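Local coordinates for protein major pepsin inhibitor 3 (Ascaris suum, PDB 1F32) that inhibits the aspartic protease pepsin, as a secreted member of protease inhibitor family I33, at residues I12-K16 / F41-V45; V22-W27 / L82-F87; P26-L30 / F65-M71; M73-V77 / V104-R108; I111-Q117 / S138-P142. One frame throughout, in Å; residues are numbered along the deposited sequence.

Contact 1: residues I12-K16 / F41-V45; sequences ICTVK and FAARV
F41 and C13 form the tight centre of this contact between helix 35-52 and the edge strand 13-16. F41 swings its CG anti to the backbone N (chi1 171°), which sends the ring off the helix toward the strand, where its CZ comes within 3.3 Å of C13 O. The sulfur of C13 meets the same ring at its edge, SG lying 3.7 Å from F41 CE2, and V15 also approaches near the ring plane, with CG2 3.9 Å from F41 CD2. One turn further along the helix, V45 CG2 packs 3.6 Å from C13 O. A42, small enough to let the backbones close in, sets its CB 3.5 Å from V15 O. The buried V15 N finds no partner in the model. Toward solvent the fit slackens: T14 crosses V45 at about a right angle, with OG1 still 4.1 Å from V45 CG1. F41 also packs on C66, whose SG is disulfide-bonded to C13, so the ring lies against both sulfurs of that bridge. The strand and helix segments cross at -124°, an arrangement characteristic of an antiparallel sheet flanked by a helix, the build of each domain of this inhibitor.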
# COMPACT_ATOMS: atom_id res chain seq x y z
N ILE A 12 -1.24 7.50 2.96
CA ILE A 12 -2.39 7.88 3.78
C ILE A 12 -2.88 6.62 4.48
O ILE A 12 -3.04 5.58 3.86
CB ILE A 12 -3.52 8.48 2.92
CG1 ILE A 12 -3.07 9.82 2.33
CG2 ILE A 12 -4.77 8.69 3.77
CD1 ILE A 12 -4.00 10.36 1.27
N CYS A 13 -3.12 6.73 5.79
CA CYS A 13 -3.59 5.60 6.56
C CYS A 13 -4.84 5.98 7.31
O CYS A 13 -4.92 7.08 7.85
CB CYS A 13 -2.50 5.18 7.57
SG CYS A 13 -2.95 3.74 8.58
N THR A 14 -5.84 5.11 7.32
CA THR A 14 -7.07 5.36 8.08
C THR A 14 -7.72 4.04 8.43
O THR A 14 -7.20 2.97 8.05
CB THR A 14 -8.06 6.26 7.33
OG1 THR A 14 -9.09 6.68 8.25
CG2 THR A 14 -8.67 5.51 6.16
N VAL A 15 -8.83 4.07 9.16
CA VAL A 15 -9.51 2.84 9.55
C VAL A 15 -11.02 2.96 9.34
O VAL A 15 -11.61 4.00 9.65
CB VAL A 15 -9.29 2.52 11.05
CG1 VAL A 15 -9.93 1.17 11.39
CG2 VAL A 15 -7.78 2.51 11.36
N LYS A 16 -11.64 1.91 8.81
CA LYS A 16 -13.09 1.87 8.61
C LYS A 16 -13.57 0.47 8.97
O LYS A 16 -13.13 -0.51 8.38
CB LYS A 16 -13.47 2.17 7.17
CG LYS A 16 -14.98 2.19 6.94
CD LYS A 16 -15.35 2.57 5.51
CE LYS A 16 -16.85 2.73 5.34
NZ LYS A 16 -17.22 3.06 3.93
N PHE A 41 -8.04 6.93 16.11
CA PHE A 41 -7.16 7.33 15.01
C PHE A 41 -7.97 7.80 13.81
O PHE A 41 -7.68 8.85 13.23
CB PHE A 41 -6.29 6.16 14.58
CG PHE A 41 -5.50 6.42 13.33
CD1 PHE A 41 -4.75 7.59 13.20
CD2 PHE A 41 -5.50 5.50 12.29
CE1 PHE A 41 -3.99 7.83 12.05
CE2 PHE A 41 -4.74 5.74 11.13
CZ PHE A 41 -3.99 6.91 11.02
N ALA A 42 -8.97 7.02 13.44
CA ALA A 42 -9.79 7.38 12.29
C ALA A 42 -10.40 8.78 12.48
O ALA A 42 -10.47 9.57 11.54
CB ALA A 42 -10.87 6.35 12.08
N ALA A 43 -10.82 9.07 13.70
CA ALA A 43 -11.42 10.36 14.01
C ALA A 43 -10.39 11.46 13.83
O ALA A 43 -10.68 12.53 13.28
CB ALA A 43 -11.92 10.36 15.45
N ARG A 44 -9.18 11.18 14.31
CA ARG A 44 -8.06 12.10 14.23
C ARG A 44 -7.73 12.39 12.77
O ARG A 44 -7.48 13.54 12.40
CB ARG A 44 -6.86 11.47 14.96
CG ARG A 44 -5.68 12.38 15.20
CD ARG A 44 -4.83 11.87 16.38
NE ARG A 44 -4.17 10.59 16.10
CZ ARG A 44 -4.39 9.46 16.76
NH1 ARG A 44 -5.26 9.41 17.76
NH2 ARG A 44 -3.72 8.36 16.43
N VAL A 45 -7.74 11.36 11.93
CA VAL A 45 -7.43 11.52 10.50
C VAL A 45 -8.48 12.39 9.82
O VAL A 45 -8.14 13.28 9.02
CB VAL A 45 -7.38 10.14 9.78
CG1 VAL A 45 -7.20 10.35 8.27
CG2 VAL A 45 -6.23 9.33 10.31

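Contact 2: residues V22-W27 / L82-F87; sequences VANLPW and LGNKLF
K85 lies stretched across one face of the W27 indole, so that both its alkyl chain and its ammonium group use the same aromatic surface. Extended beyond CG, the lysine passes CD over the six-membered ring, 3.4 Å from W27 CZ3, and ends in a cation-pi contact with NZ 3.9 Å from the centroid of that ring, 17° off its normal. NZ also gives a weak hydrogen bond of 3.2 Å to W27 O, which probably helps to hold the amine above the indole. Approaching the edge of the indole in its plane, L82 O sits 3.3 Å from W27 CZ3, while L82 CD2 packs against W27 CE3. Two beta hairpins from different sheets meet here: V22-L25 is a type I' turn in the three-stranded sheet, and L82-K85 closes a two-residue hairpin in the five-stranded one. Beyond the indole, F87 takes the L25 side chain over the centre of its face, L25 CB standing 4.0 Å from the ring centroid. P26, the centre of an inverse gamma turn, directs its carbonyl to the rim of the same phenyl ring, with P26 O in the ring plane and 3.4 Å from F87 CE2.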
# COMPACT_ATOMS: atom_id res chain seq x y z
N VAL A 22 -4.16 1.44 3.91
CA VAL A 22 -2.93 2.17 3.63
C VAL A 22 -2.87 2.29 2.10
O VAL A 22 -2.98 1.28 1.39
CB VAL A 22 -1.71 1.40 4.14
CG1 VAL A 22 -0.43 2.18 3.86
CG2 VAL A 22 -1.87 1.13 5.63
N ALA A 23 -2.74 3.52 1.61
CA ALA A 23 -2.70 3.76 0.17
C ALA A 23 -3.95 3.14 -0.44
O ALA A 23 -3.92 2.61 -1.55
CB ALA A 23 -1.45 3.13 -0.43
N ASN A 24 -5.06 3.20 0.31
CA ASN A 24 -6.34 2.65 -0.13
C ASN A 24 -6.40 1.14 -0.22
O ASN A 24 -7.36 0.58 -0.76
CB ASN A 24 -6.73 3.24 -1.49
CG ASN A 24 -7.14 4.69 -1.40
OD1 ASN A 24 -6.84 5.49 -2.30
ND2 ASN A 24 -7.85 5.05 -0.33
N LEU A 25 -5.39 0.46 0.31
CA LEU A 25 -5.36 -1.00 0.29
C LEU A 25 -5.63 -1.54 1.70
O LEU A 25 -5.17 -0.95 2.69
CB LEU A 25 -4.01 -1.48 -0.25
CG LEU A 25 -3.75 -1.05 -1.70
CD1 LEU A 25 -2.38 -1.49 -2.13
CD2 LEU A 25 -4.81 -1.67 -2.60
N PRO A 26 -6.39 -2.64 1.82
CA PRO A 26 -6.70 -3.24 3.13
C PRO A 26 -5.48 -3.94 3.73
O PRO A 26 -5.28 -5.14 3.56
CB PRO A 26 -7.84 -4.20 2.80
CG PRO A 26 -7.51 -4.63 1.40
CD PRO A 26 -7.10 -3.35 0.74
N TRP A 27 -4.70 -3.16 4.46
CA TRP A 27 -3.46 -3.62 5.07
C TRP A 27 -3.61 -4.67 6.17
O TRP A 27 -3.00 -5.74 6.09
CB TRP A 27 -2.72 -2.38 5.61
CG TRP A 27 -1.37 -2.66 6.09
CD1 TRP A 27 -0.92 -2.60 7.38
CD2 TRP A 27 -0.26 -3.08 5.30
NE1 TRP A 27 0.40 -2.97 7.44
CE2 TRP A 27 0.83 -3.27 6.17
CE3 TRP A 27 -0.09 -3.32 3.92
CZ2 TRP A 27 2.09 -3.69 5.71
CZ3 TRP A 27 1.15 -3.74 3.47
CH2 TRP A 27 2.22 -3.92 4.36
N LEU A 82 2.46 -3.63 -1.88
CA LEU A 82 2.67 -2.60 -0.87
C LEU A 82 3.43 -3.32 0.23
O LEU A 82 2.96 -4.34 0.76
CB LEU A 82 1.34 -2.06 -0.35
CG LEU A 82 1.44 -1.02 0.77
CD1 LEU A 82 2.04 0.26 0.22
CD2 LEU A 82 0.05 -0.76 1.33
N GLY A 83 4.61 -2.81 0.56
CA GLY A 83 5.42 -3.45 1.56
C GLY A 83 5.75 -4.79 0.94
O GLY A 83 6.21 -4.87 -0.20
N ASN A 84 5.51 -5.86 1.66
CA ASN A 84 5.80 -7.14 1.06
C ASN A 84 4.50 -7.91 0.96
O ASN A 84 4.46 -9.11 1.23
CB ASN A 84 6.87 -7.88 1.87
CG ASN A 84 8.19 -7.13 1.89
OD1 ASN A 84 8.69 -6.69 0.85
ND2 ASN A 84 8.77 -6.99 3.09
N LYS A 85 3.43 -7.21 0.58
CA LYS A 85 2.11 -7.82 0.45
C LYS A 85 1.53 -7.55 -0.94
O LYS A 85 1.69 -6.47 -1.49
CB LYS A 85 1.17 -7.28 1.53
CG LYS A 85 1.62 -7.60 2.98
CD LYS A 85 0.59 -7.09 4.00
CE LYS A 85 1.06 -7.24 5.46
NZ LYS A 85 -0.04 -6.87 6.45
N LEU A 86 0.86 -8.56 -1.49
CA LEU A 86 0.26 -8.48 -2.83
C LEU A 86 -1.25 -8.25 -2.78
O LEU A 86 -1.95 -8.89 -1.98
CB LEU A 86 0.54 -9.79 -3.59
CG LEU A 86 -0.27 -10.02 -4.88
CD1 LEU A 86 0.13 -8.98 -5.91
CD2 LEU A 86 -0.02 -11.44 -5.43
N PHE A 87 -1.72 -7.34 -3.62
CA PHE A 87 -3.14 -7.00 -3.71
C PHE A 87 -3.63 -7.03 -5.16
O PHE A 87 -3.00 -6.44 -6.04
CB PHE A 87 -3.41 -5.60 -3.16
CG PHE A 87 -2.98 -5.40 -1.74
CD1 PHE A 87 -1.64 -5.17 -1.41
CD2 PHE A 87 -3.91 -5.50 -0.71
CE1 PHE A 87 -1.24 -5.04 -0.08
CE2 PHE A 87 -3.53 -5.37 0.63
CZ PHE A 87 -2.19 -5.14 0.95

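Contact 3: residues P26-L30 / F65-M71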
# COMPACT_ATOMS: atom_id res chain seq x y z
N PRO A 26 -6.39 -2.64 1.82
CA PRO A 26 -6.70 -3.24 3.13
C PRO A 26 -5.48 -3.94 3.73
O PRO A 26 -5.28 -5.14 3.56
CB PRO A 26 -7.84 -4.20 2.80
CG PRO A 26 -7.51 -4.63 1.40
CD PRO A 26 -7.10 -3.35 0.74
N TRP A 27 -4.70 -3.16 4.46
CA TRP A 27 -3.46 -3.62 5.07
C TRP A 27 -3.61 -4.67 6.17
O TRP A 27 -3.00 -5.74 6.09
CB TRP A 27 -2.72 -2.38 5.61
CG TRP A 27 -1.37 -2.66 6.09
CD1 TRP A 27 -0.92 -2.60 7.38
CD2 TRP A 27 -0.26 -3.08 5.30
NE1 TRP A 27 0.40 -2.97 7.44
CE2 TRP A 27 0.83 -3.27 6.17
CE3 TRP A 27 -0.09 -3.32 3.92
CZ2 TRP A 27 2.09 -3.69 5.71
CZ3 TRP A 27 1.15 -3.74 3.47
CH2 TRP A 27 2.22 -3.92 4.36
N THR A 28 -4.39 -4.35 7.19
CA THR A 28 -4.59 -5.28 8.29
C THR A 28 -5.89 -4.90 8.99
O THR A 28 -6.44 -3.81 8.76
CB THR A 28 -3.42 -5.21 9.31
OG1 THR A 28 -3.50 -6.34 10.20
CG2 THR A 28 -3.50 -3.95 10.14
N MET A 29 -6.41 -5.80 9.82
CA MET A 29 -7.65 -5.52 10.52
C MET A 29 -7.40 -5.56 12.02
O MET A 29 -6.70 -6.43 12.53
CB MET A 29 -8.72 -6.54 10.12
CG MET A 29 -10.13 -6.07 10.34
SD MET A 29 -11.33 -7.31 9.81
CE MET A 29 -12.01 -7.68 11.24
N LEU A 30 -7.97 -4.59 12.72
CA LEU A 30 -7.81 -4.46 14.17
C LEU A 30 -8.72 -5.38 14.97
O LEU A 30 -9.86 -5.63 14.58
CB LEU A 30 -8.05 -3.01 14.57
CG LEU A 30 -7.20 -1.99 13.81
CD1 LEU A 30 -7.46 -0.62 14.38
CD2 LEU A 30 -5.73 -2.35 13.90
N PHE A 65 0.11 0.13 13.44
CA PHE A 65 -0.62 -0.76 12.56
C PHE A 65 -0.81 -0.22 11.16
O PHE A 65 -1.40 -0.88 10.30
CB PHE A 65 -1.96 -1.20 13.18
CG PHE A 65 -2.84 -0.07 13.65
CD1 PHE A 65 -3.37 0.87 12.76
CD2 PHE A 65 -3.22 -0.00 15.00
CE1 PHE A 65 -4.27 1.86 13.22
CE2 PHE A 65 -4.10 0.97 15.46
CZ PHE A 65 -4.64 1.90 14.57
N CYS A 66 -0.34 1.00 10.93
CA CYS A 66 -0.38 1.59 9.60
C CYS A 66 0.80 1.02 8.82
O CYS A 66 0.98 1.33 7.63
CB CYS A 66 -0.25 3.10 9.67
SG CYS A 66 -1.79 3.86 10.23
N GLY A 67 1.61 0.21 9.49
CA GLY A 67 2.75 -0.41 8.84
C GLY A 67 4.00 0.46 8.76
O GLY A 67 3.97 1.63 9.14
N PRO A 68 5.11 -0.09 8.28
CA PRO A 68 6.37 0.67 8.17
C PRO A 68 6.13 1.96 7.39
O PRO A 68 5.61 1.94 6.28
CB PRO A 68 7.28 -0.31 7.43
CG PRO A 68 6.80 -1.65 7.91
CD PRO A 68 5.30 -1.48 7.81
N GLN A 69 6.50 3.10 7.97
CA GLN A 69 6.27 4.37 7.30
C GLN A 69 7.13 4.62 6.07
O GLN A 69 6.92 5.59 5.34
CB GLN A 69 6.40 5.52 8.30
CG GLN A 69 5.35 5.47 9.42
CD GLN A 69 3.92 5.55 8.89
OE1 GLN A 69 3.46 6.60 8.45
NE2 GLN A 69 3.21 4.43 8.92
N ASP A 70 8.09 3.75 5.82
CA ASP A 70 8.95 3.91 4.65
C ASP A 70 8.83 2.73 3.68
O ASP A 70 9.69 2.55 2.82
CB ASP A 70 10.40 4.07 5.09
CG ASP A 70 10.91 2.87 5.85
OD1 ASP A 70 10.10 2.00 6.24
OD2 ASP A 70 12.14 2.79 6.06
N MET A 71 7.78 1.93 3.80
CA MET A 71 7.68 0.80 2.89
C MET A 71 7.45 1.28 1.46
O MET A 71 7.06 2.42 1.24
CB MET A 71 6.58 -0.17 3.34
CG MET A 71 5.17 0.34 3.27
SD MET A 71 4.09 -0.99 3.83
CE MET A 71 2.71 -0.05 4.39
O HOH W 1 0.32 -3.46 10.42
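This is a mainly apolar strand-to-loop contact, in which W27 of edge strand 25-29 and L30 just after it meet F65, G67 and M71 in the loop that leads from the helical region into strand 72-76. The contact thus joins a strand of the three-stranded antiparallel sheet to the approach to the five-stranded one, and C66 within the loop is tied back to strand 13-16 through its disulfide to C13. The M71 and W27 side chains come from opposite directions. The CG of M71 sits between the backbone N and the carbonyl carbon (chi1 67°), and the chain then runs out straight to lay the methyl CE over the six-membered ring, 3.9 Å from the centroid. This is the indole face opposite the one occupied by K85, so the ring is clamped between a thioether and a lysine. The sulfur takes part obliquely, SD lying 3.5 Å from W27 CH2 in a Met-aromatic contact. At the pyrrole end, G67 CA comes within 3.7 Å of W27 NE1. The loop is braced beside this point by Q69, whose NE2 donates a hydrogen bond of 2.9 Å to G67 O. The other end of the contact belongs to L30 and F65. L30 CD2 rests over one face of the phenyl ring, 3.6 Å from F65 CD2, and CD1 of the same leucine touches F65 CZ; F41 of helix 35-52 also packs on F65. Between the two aromatic sites a water accepts a weak hydrogen bond from W27 NE1 at 3.0 Å and donates to F65 O at 3.1 Å.

Contact 4: residues M73-V77 / V104-R108; sequences MFNFV and VQTFR
F76 drives its edge into the face of F107, a T-shaped pair with centroids 4.9 Å apart and planes at 83°. The closest approach is F76 CE1 to F107 CD1, 3.5 Å. Two residues earlier on the same side of the strand, F74 receives V104 over one face, with CG1 4.2 Å from the ring centroid. V104 serves both rings, since its other methyl, CG2, lies 4.3 Å from F76 CZ. R108 completes the first shell by setting its guanidinium against F74, whose CE1 stands 3.6 Å above the guanidinium plane, over its centre. The two planes are inclined by 47°, so this is an oblique meeting, not a parallel stack, and R108 NE remains 3.7 Å from F74 CE1. A bend at chi3 (77°) turns the arginine head toward Q105 of its own helix: NH1 donates a hydrogen bond of 3.0 Å to Q105 OE1, lying in the carbonyl plane on a lone pair. That bond probably helps to fix the rotation of the guanidinium beside the phenyl ring. Further out, F4 meets the F107 ring, while P143 and C146, the latter disulfide-bonded to C79, pack on F76. The strand itself is held from both flanks, by backbone bonds of M73 and N75 to strand 5-8 and of F74 to strand 79-82. Helix 98-116 thus packs on the five-stranded antiparallel sheet through aromatic and aliphatic groups. The buried middle of the contact is apolar, and the one charged group lies to its side, its flat surface against F74 while NH1 keeps its hydrogen bond to Q105.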
# COMPACT_ATOMS: atom_id res chain seq x y z
N MET A 73 5.85 0.82 -2.55
CA MET A 73 4.67 0.36 -3.25
C MET A 73 5.02 0.31 -4.72
O MET A 73 5.75 1.17 -5.23
CB MET A 73 3.51 1.34 -3.01
CG MET A 73 2.22 0.99 -3.73
SD MET A 73 0.93 2.07 -3.11
CE MET A 73 -0.50 1.33 -3.83
N PHE A 74 4.51 -0.71 -5.40
CA PHE A 74 4.73 -0.89 -6.83
C PHE A 74 3.35 -1.18 -7.43
O PHE A 74 2.63 -2.06 -6.97
CB PHE A 74 5.66 -2.08 -7.09
CG PHE A 74 7.06 -1.91 -6.54
CD1 PHE A 74 7.95 -1.01 -7.11
CD2 PHE A 74 7.49 -2.70 -5.47
CE1 PHE A 74 9.26 -0.88 -6.63
CE2 PHE A 74 8.80 -2.59 -4.98
CZ PHE A 74 9.68 -1.67 -5.56
N ASN A 75 2.99 -0.41 -8.45
CA ASN A 75 1.70 -0.57 -9.10
C ASN A 75 1.85 -1.04 -10.54
O ASN A 75 2.47 -0.36 -11.35
CB ASN A 75 0.96 0.75 -9.04
CG ASN A 75 0.84 1.26 -7.62
OD1 ASN A 75 0.22 0.62 -6.78
ND2 ASN A 75 1.47 2.40 -7.34
N PHE A 76 1.28 -2.21 -10.83
CA PHE A 76 1.35 -2.81 -12.16
C PHE A 76 -0.05 -2.85 -12.76
O PHE A 76 -1.01 -2.49 -12.09
CB PHE A 76 1.86 -4.24 -12.08
CG PHE A 76 3.14 -4.39 -11.31
CD1 PHE A 76 4.37 -4.10 -11.89
CD2 PHE A 76 3.11 -4.80 -9.98
CE1 PHE A 76 5.55 -4.21 -11.15
CE2 PHE A 76 4.27 -4.91 -9.24
CZ PHE A 76 5.50 -4.62 -9.82
N VAL A 77 -0.14 -3.28 -14.01
CA VAL A 77 -1.43 -3.41 -14.66
C VAL A 77 -2.04 -4.69 -14.10
O VAL A 77 -1.54 -5.79 -14.36
CB VAL A 77 -1.30 -3.55 -16.19
CG1 VAL A 77 -2.66 -3.90 -16.80
CG2 VAL A 77 -0.77 -2.27 -16.79
N VAL A 104 9.35 -8.85 -9.59
CA VAL A 104 9.28 -7.40 -9.47
C VAL A 104 10.55 -6.79 -10.07
O VAL A 104 10.48 -5.85 -10.85
CB VAL A 104 9.17 -6.94 -8.00
CG1 VAL A 104 9.33 -5.43 -7.91
CG2 VAL A 104 7.81 -7.36 -7.43
N GLN A 105 11.71 -7.33 -9.72
CA GLN A 105 12.95 -6.78 -10.26
C GLN A 105 13.07 -7.02 -11.78
O GLN A 105 13.58 -6.17 -12.50
CB GLN A 105 14.15 -7.37 -9.51
CG GLN A 105 15.10 -6.32 -8.90
CD GLN A 105 14.44 -4.98 -8.58
OE1 GLN A 105 13.55 -4.89 -7.73
NE2 GLN A 105 14.89 -3.94 -9.25
N THR A 106 12.59 -8.17 -12.26
CA THR A 106 12.63 -8.45 -13.69
C THR A 106 11.76 -7.42 -14.39
O THR A 106 12.12 -6.90 -15.43
CB THR A 106 12.11 -9.86 -14.03
OG1 THR A 106 13.02 -10.84 -13.54
CG2 THR A 106 11.96 -10.03 -15.57
N PHE A 107 10.60 -7.12 -13.81
CA PHE A 107 9.72 -6.15 -14.43
C PHE A 107 10.34 -4.76 -14.43
O PHE A 107 10.31 -4.07 -15.43
CB PHE A 107 8.36 -6.10 -13.72
CG PHE A 107 7.38 -5.15 -14.36
CD1 PHE A 107 7.40 -3.79 -14.05
CD2 PHE A 107 6.46 -5.61 -15.30
CE1 PHE A 107 6.52 -2.90 -14.67
CE2 PHE A 107 5.57 -4.72 -15.93
CZ PHE A 107 5.60 -3.37 -15.62
N ARG A 108 10.93 -4.35 -13.31
CA ARG A 108 11.55 -3.03 -13.25
C ARG A 108 12.67 -2.93 -14.28
O ARG A 108 12.85 -1.90 -14.94
CB ARG A 108 12.10 -2.77 -11.85
CG ARG A 108 11.01 -2.74 -10.77
CD ARG A 108 11.59 -2.65 -9.37
NE ARG A 108 12.04 -1.30 -9.03
CZ ARG A 108 12.73 -1.01 -7.93
NH1 ARG A 108 13.05 -1.98 -7.08
NH2 ARG A 108 13.08 0.23 -7.68

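Contact 5: residues I111-Q117 / S138-P142; sequences IAAFEEQ and SPPPP
The S138-P142 segment runs back, extended, along the last turns of helix 98-116, with CA atoms closest at 5.8 Å between F114 and P139 and at 6.5 Å between I111 and P140. Its four prolines have the backbone angles of a polyproline II helix, so the motif is a polyproline segment packed antiparallel to a helix terminus. F114 is the main platform. With CG anti to the backbone N (chi1 -178°), its ring projects from the helix beside P139, the two side chains pointing the same way. P139 CB lies over the ring face, 3.7 Å from the centroid, and P139 CD is 3.5 Å from F114 CE1, so the pyrrolidine ring lies over one face of the phenyl group, displaced toward its rim. S138 N lies at the edge of the same ring, near its plane. P140 turns inward and reaches the preceding turn of the helix: its CD packs against F114 CB, and its CG is 3.9 Å from I111 CD1, where the isoleucine crosses the proline at about a right angle. P140 also packs on F107 and K110, and L3 near the N-terminus touches both I111 and P139. The polar end is loose and solvent-exposed, next to the residues 118-137, which are not modelled. There the extended side chain of Q117 brings OE1 to 3.3 Å from S138 N, which donates a weak hydrogen bond.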
# COMPACT_ATOMS: atom_id res chain seq x y z
N ILE A 111 11.06 -2.62 -17.67
CA ILE A 111 10.50 -1.29 -17.85
C ILE A 111 11.66 -0.36 -18.20
O ILE A 111 11.54 0.49 -19.08
CB ILE A 111 9.79 -0.80 -16.57
CG1 ILE A 111 8.32 -1.23 -16.62
CG2 ILE A 111 9.93 0.71 -16.42
CD1 ILE A 111 7.52 -0.57 -17.73
N ALA A 112 12.79 -0.54 -17.53
CA ALA A 112 13.95 0.29 -17.83
C ALA A 112 14.36 0.05 -19.29
O ALA A 112 14.59 1.00 -20.06
CB ALA A 112 15.10 -0.04 -16.89
N ALA A 113 14.46 -1.22 -19.67
CA ALA A 113 14.83 -1.57 -21.03
C ALA A 113 13.87 -0.92 -22.03
O ALA A 113 14.31 -0.32 -23.02
CB ALA A 113 14.82 -3.10 -21.20
N PHE A 114 12.57 -1.03 -21.76
CA PHE A 114 11.51 -0.48 -22.61
C PHE A 114 11.63 1.03 -22.77
O PHE A 114 11.31 1.58 -23.83
CB PHE A 114 10.13 -0.81 -22.01
CG PHE A 114 8.96 -0.31 -22.83
CD1 PHE A 114 8.73 -0.80 -24.11
CD2 PHE A 114 8.06 0.61 -22.30
CE1 PHE A 114 7.62 -0.38 -24.86
CE2 PHE A 114 6.95 1.05 -23.04
CZ PHE A 114 6.73 0.55 -24.32
N GLU A 115 12.08 1.70 -21.71
CA GLU A 115 12.26 3.14 -21.72
C GLU A 115 13.40 3.61 -22.62
O GLU A 115 13.26 4.58 -23.36
CB GLU A 115 12.51 3.64 -20.30
CG GLU A 115 11.37 4.46 -19.73
CD GLU A 115 10.06 3.71 -19.73
OE1 GLU A 115 9.92 2.76 -18.93
OE2 GLU A 115 9.18 4.06 -20.54
N GLU A 116 14.54 2.92 -22.53
CA GLU A 116 15.70 3.28 -23.34
C GLU A 116 15.52 2.79 -24.77
O GLU A 116 16.22 3.22 -25.69
CB GLU A 116 16.97 2.67 -22.73
CG GLU A 116 18.22 2.87 -23.57
CD GLU A 116 19.45 2.26 -22.92
OE1 GLU A 116 19.32 1.19 -22.28
OE2 GLU A 116 20.55 2.83 -23.07
N GLN A 117 14.56 1.89 -24.94
CA GLN A 117 14.23 1.28 -26.23
C GLN A 117 13.61 2.30 -27.17
O GLN A 117 12.75 1.96 -27.99
CB GLN A 117 13.26 0.12 -25.99
CG GLN A 117 13.09 -0.86 -27.15
CD GLN A 117 12.09 -1.96 -26.83
OE1 GLN A 117 10.90 -1.70 -26.65
NE2 GLN A 117 12.57 -3.19 -26.74
N SER A 138 7.97 -3.10 -27.33
CA SER A 138 7.36 -4.30 -26.76
C SER A 138 7.42 -4.23 -25.23
O SER A 138 8.28 -4.85 -24.61
CB SER A 138 8.10 -5.53 -27.25
OG SER A 138 9.49 -5.40 -27.01
N PRO A 139 6.49 -3.49 -24.61
CA PRO A 139 6.48 -3.36 -23.15
C PRO A 139 6.38 -4.68 -22.43
O PRO A 139 5.79 -5.64 -22.93
CB PRO A 139 5.26 -2.47 -22.90
CG PRO A 139 4.33 -2.89 -24.00
CD PRO A 139 5.27 -2.89 -25.18
N PRO A 140 6.96 -4.75 -21.23
CA PRO A 140 6.91 -5.99 -20.46
C PRO A 140 5.49 -6.28 -20.02
O PRO A 140 4.66 -5.37 -19.86
CB PRO A 140 7.81 -5.69 -19.27
CG PRO A 140 7.61 -4.23 -19.07
CD PRO A 140 7.66 -3.70 -20.48
N PRO A 141 5.18 -7.57 -19.84
CA PRO A 141 3.83 -7.91 -19.39
C PRO A 141 3.92 -7.74 -17.87
O PRO A 141 5.01 -7.71 -17.31
CB PRO A 141 3.72 -9.38 -19.77
CG PRO A 141 5.10 -9.87 -19.52
CD PRO A 141 5.96 -8.78 -20.12
N PRO A 142 2.78 -7.61 -17.18
CA PRO A 142 2.86 -7.46 -15.73
C PRO A 142 3.38 -8.74 -15.07
O PRO A 142 3.35 -9.82 -15.67
CB PRO A 142 1.42 -7.11 -15.34
CG PRO A 142 0.61 -7.73 -16.43
CD PRO A 142 1.40 -7.47 -17.67

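In the fold
Contacts 2 and 3 lie nearest the centre of the chain and share W27, whose two faces are divided between them; together they join the three-stranded sheet to the five-stranded one. Contact 1, on one side of the centre, and contact 4, on the other, are the corresponding sheet-and-helix packings. The first gathers valines, an alanine and a cysteine around one phenylalanine, the second mostly large aromatics. Contact 4 is buried, the other four partly so. The C13-C66 disulfide links contact 1 directly to contact 3. Contact 5, the outermost, its centre about 24 Å from the chain centre, shares helix 98-116 with contact 4 and touches it through F107; proline rings pack there on a partly exposed helix end.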